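PDB 4QGS: NADPH-dependent aldehyde reductase YqhD from Escherichia coli, which reduces a broad range of short-chain aldehydes, among them butanal, propanal, acrolein and malondialdehyde, using NADPH as reductant and a bound zinc ion as cofactor. Local coordinates for residues T216-A221 with R312-Q317. Numbering follows the deposited sequence.
Sequences TKPVDA and RAKLLQ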
ATOM      1  N   THR A 216      -9.268  -5.572  15.607  1.00 19.46           N
ATOM      2  CA  THR A 216     -10.602  -5.054  15.375  1.00 17.23           C
ATOM      3  C   THR A 216     -11.592  -5.677  16.363  1.00 22.30           C
ATOM      4  O   THR A 216     -11.683  -5.246  17.509  1.00 19.97           O
ATOM      5  CB  THR A 216     -11.060  -5.328  13.928  1.00 19.31           C
ATOM      6  OG1 THR A 216     -10.926  -6.726  13.645  1.00 21.67           O
ATOM      7  CG2 THR A 216     -10.206  -4.542  12.936  1.00 20.10           C
ATOM      8  N   LYS A 217     -12.314  -6.695  15.902  1.00 18.15           N
ATOM      9  CA  LYS A 217     -13.299  -7.398  16.730  1.00 23.71           C
ATOM     10  C   LYS A 217     -13.180  -8.890  16.490  1.00 20.36           C
ATOM     11  O   LYS A 217     -12.995  -9.307  15.353  1.00 24.75           O
ATOM     12  CB  LYS A 217     -14.730  -6.945  16.406  1.00 24.06           C
ATOM     13  CG  LYS A 217     -15.107  -5.587  16.938  1.00 33.11           C
ATOM     14  CD  LYS A 217     -16.490  -5.167  16.448  1.00 42.64           C
ATOM     15  CE  LYS A 217     -16.602  -5.257  14.931  1.00 34.22           C
ATOM     16  NZ  LYS A 217     -17.925  -4.786  14.441  1.00 49.50           N
ATOM     17  N   PRO A 218     -13.321  -9.705  17.549  1.00 23.18           N
ATOM     18  CA  PRO A 218     -13.208 -11.154  17.350  1.00 22.02           C
ATOM     19  C   PRO A 218     -14.423 -11.728  16.627  1.00 25.40           C
ATOM     20  O   PRO A 218     -15.561 -11.483  17.027  1.00 24.41           O
ATOM     21  CB  PRO A 218     -13.100 -11.693  18.776  1.00 21.57           C
ATOM     22  CG  PRO A 218     -13.843 -10.696  19.605  1.00 25.91           C
ATOM     23  CD  PRO A 218     -13.590  -9.358  18.957  1.00 20.06           C
ATOM     24  N   VAL A 219     -14.180 -12.457  15.542  1.00 20.22           N
ATOM     25  CA  VAL A 219     -15.256 -13.110  14.805  0.84 19.87           C
ATOM     26  C   VAL A 219     -14.931 -14.583  14.571  1.00 17.47           C
ATOM     27  O   VAL A 219     -15.541 -15.234  13.735  1.00 21.67           O
ATOM     28  CB  VAL A 219     -15.537 -12.427  13.444  0.84 20.41           C
ATOM     29  CG1 VAL A 219     -16.040 -11.003  13.649  0.84 21.47           C
ATOM     30  CG2 VAL A 219     -14.299 -12.443  12.545  0.84 21.81           C
ATOM     31  N   ASP A 220     -13.968 -15.101  15.331  1.00 18.71           N
ATOM     32  CA  ASP A 220     -13.509 -16.497  15.234  1.00 20.20           C
ATOM     33  C   ASP A 220     -13.128 -16.889  13.804  1.00 20.23           C
ATOM     34  O   ASP A 220     -13.462 -17.984  13.330  1.00 20.13           O
ATOM     35  CB  ASP A 220     -14.579 -17.469  15.768  1.00 19.20           C
ATOM     36  CG  ASP A 220     -14.016 -18.852  16.074  1.00 22.00           C
ATOM     37  OD1 ASP A 220     -12.776 -18.986  16.172  1.00 20.62           O
ATOM     38  OD2 ASP A 220     -14.810 -19.816  16.227  1.00 24.63           O
ATOM     39  N   ALA A 221     -12.441 -15.985  13.117  1.00 18.64           N
ATOM     40  CA  ALA A 221     -11.845 -16.278  11.822  1.00 19.07           C
ATOM     41  C   ALA A 221     -10.401 -16.714  12.063  1.00 20.05           C
ATOM     42  O   ALA A 221      -9.478 -15.903  11.976  1.00 19.40           O
ATOM     43  CB  ALA A 221     -11.906 -15.068  10.919  1.00 18.86           C
ATOM     44  N   ARG A 312     -10.815  -4.355  22.592  1.00 21.42           N
ATOM     45  CA  ARG A 312     -10.191  -4.989  23.740  1.00 20.24           C
ATOM     46  C   ARG A 312      -9.766  -6.441  23.478  1.00 18.38           C
ATOM     47  O   ARG A 312      -8.613  -6.790  23.712  1.00 19.31           O
ATOM     48  CB  ARG A 312     -11.134  -4.918  24.946  1.00 22.58           C
ATOM     49  CG  ARG A 312     -10.770  -5.823  26.079  1.00 29.78           C
ATOM     50  CD  ARG A 312     -11.969  -5.967  26.998  1.00 39.50           C
ATOM     51  NE  ARG A 312     -11.585  -6.107  28.396  1.00 55.20           N
ATOM     52  CZ  ARG A 312     -11.383  -7.272  29.002  1.00 60.11           C
ATOM     53  NH1 ARG A 312     -11.518  -8.418  28.337  1.00 53.44           N
ATOM     54  NH2 ARG A 312     -11.035  -7.288  30.281  1.00 56.97           N
ATOM     55  N   ALA A 313     -10.672  -7.281  22.984  1.00 21.47           N
ATOM     56  CA  ALA A 313     -10.356  -8.686  22.770  1.00 20.34           C
ATOM     57  C   ALA A 313      -9.201  -8.892  21.790  1.00 21.18           C
ATOM     58  O   ALA A 313      -8.303  -9.683  22.056  1.00 19.05           O
ATOM     59  CB  ALA A 313     -11.597  -9.436  22.284  1.00 23.29           C
ATOM     60  N   LYS A 314      -9.222  -8.179  20.665  1.00 20.29           N
ATOM     61  CA  LYS A 314      -8.161  -8.369  19.677  1.00 18.19           C
ATOM     62  C   LYS A 314      -6.861  -7.698  20.119  1.00 19.03           C
ATOM     63  O   LYS A 314      -5.793  -8.150  19.736  1.00 18.68           O
ATOM     64  CB  LYS A 314      -8.597  -7.866  18.294  1.00 19.61           C
ATOM     65  CG  LYS A 314      -9.777  -8.666  17.668  1.00 21.77           C
ATOM     66  CD  LYS A 314      -9.527 -10.182  17.599  1.00 23.08           C
ATOM     67  CE  LYS A 314      -8.411 -10.590  16.607  1.00 19.43           C
ATOM     68  NZ  LYS A 314      -8.822 -10.471  15.178  1.00 17.23           N
ATOM     69  N   LEU A 315      -6.931  -6.634  20.916  1.00 18.08           N
ATOM     70  CA  LEU A 315      -5.697  -6.084  21.487  1.00 17.93           C
ATOM     71  C   LEU A 315      -5.026  -7.092  22.419  1.00 20.24           C
ATOM     72  O   LEU A 315      -3.810  -7.229  22.425  1.00 18.80           O
ATOM     73  CB  LEU A 315      -5.984  -4.776  22.231  1.00 20.12           C
ATOM     74  CG  LEU A 315      -6.112  -3.564  21.315  1.00 18.85           C
ATOM     75  CD1 LEU A 315      -6.822  -2.415  22.046  1.00 18.02           C
ATOM     76  CD2 LEU A 315      -4.708  -3.130  20.845  1.00 16.29           C
ATOM     77  N   LEU A 316      -5.822  -7.818  23.206  1.00 17.96           N
ATOM     78  CA  LEU A 316      -5.259  -8.828  24.090  1.00 17.62           C
ATOM     79  C   LEU A 316      -4.729 -10.031  23.310  1.00 19.60           C
ATOM     80  O   LEU A 316      -3.711 -10.630  23.674  1.00 22.05           O
ATOM     81  CB  LEU A 316      -6.321  -9.294  25.106  1.00 20.88           C
ATOM     82  CG  LEU A 316      -6.711  -8.231  26.130  1.00 21.06           C
ATOM     83  CD1 LEU A 316      -7.971  -8.678  26.877  1.00 23.53           C
ATOM     84  CD2 LEU A 316      -5.580  -7.995  27.098  1.00 26.76           C
ATOM     85  N   GLN A 317      -5.424 -10.390  22.237  1.00 19.35           N
ATOM     86  CA  GLN A 317      -4.966 -11.494  21.394  1.00 19.79           C
ATOM     87  C   GLN A 317      -3.653 -11.115  20.714  1.00 21.26           C
ATOM     88  O   GLN A 317      -2.716 -11.905  20.652  1.00 19.19           O
ATOM     89  CB  GLN A 317      -6.025 -11.878  20.348  1.00 17.87           C
ATOM     90  CG  GLN A 317      -5.620 -13.103  19.505  1.00 21.25           C
ATOM     91  CD  GLN A 317      -6.764 -13.660  18.671  1.00 19.98           C
ATOM     92  OE1 GLN A 317      -7.935 -13.468  18.998  1.00 22.67           O
ATOM     93  NE2 GLN A 317      -6.429 -14.347  17.581  1.00 18.36           N
TER
HETATM   94  O   HOH W   1     -11.697  -6.707  19.904  1.00 20.72           O
HETATM   95  O   HOH W   2     -11.335 -10.452  13.734  1.00 24.75           O
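In the all-helical C-terminal part of this iron-containing alcohol dehydrogenase family member, the first turn of helix 312-323 packs on the loop between helices 196-211 and 222-244, with Lys314 lying along the backbone of Thr216, Lys217 and Pro218. Its CB sits 3.6 Å from Thr216 N and its CG 3.6 Å from Lys217 C, while CD lies against Pro218 CA and N. CG stands anti to the carbonyl carbon (chi1 -65°), and bends at chi2, chi3 and chi4 fold the chain over the 216-218 backbone and bring NZ within reach of a water. Beside this chain, Pro218 sets its ring on the helix, CG 3.7 Å from Ala313 CB.

Two waters supply the polar links. One donates to Thr216 O and accepts from Lys314 N (3.0 Å), an amide of the first helical turn, where such N-H groups generally have no carbonyl of the same helix to bind. The other donates to Lys217 O at 2.6 Å and accepts from Lys314 NZ, which also bonds Tyr214 O and forms a salt bridge with Asp225. A methionine in its place would probably cost Asp225 this salt-bridge partner and leave Tyr214 O and the second water without the ammonium donor.

Helix 222-244 thus joins in through Asp225, and through Glu229, which accepts a hydrogen bond from Gln317; Leu315 and Leu316 meanwhile pack against helix 330-347.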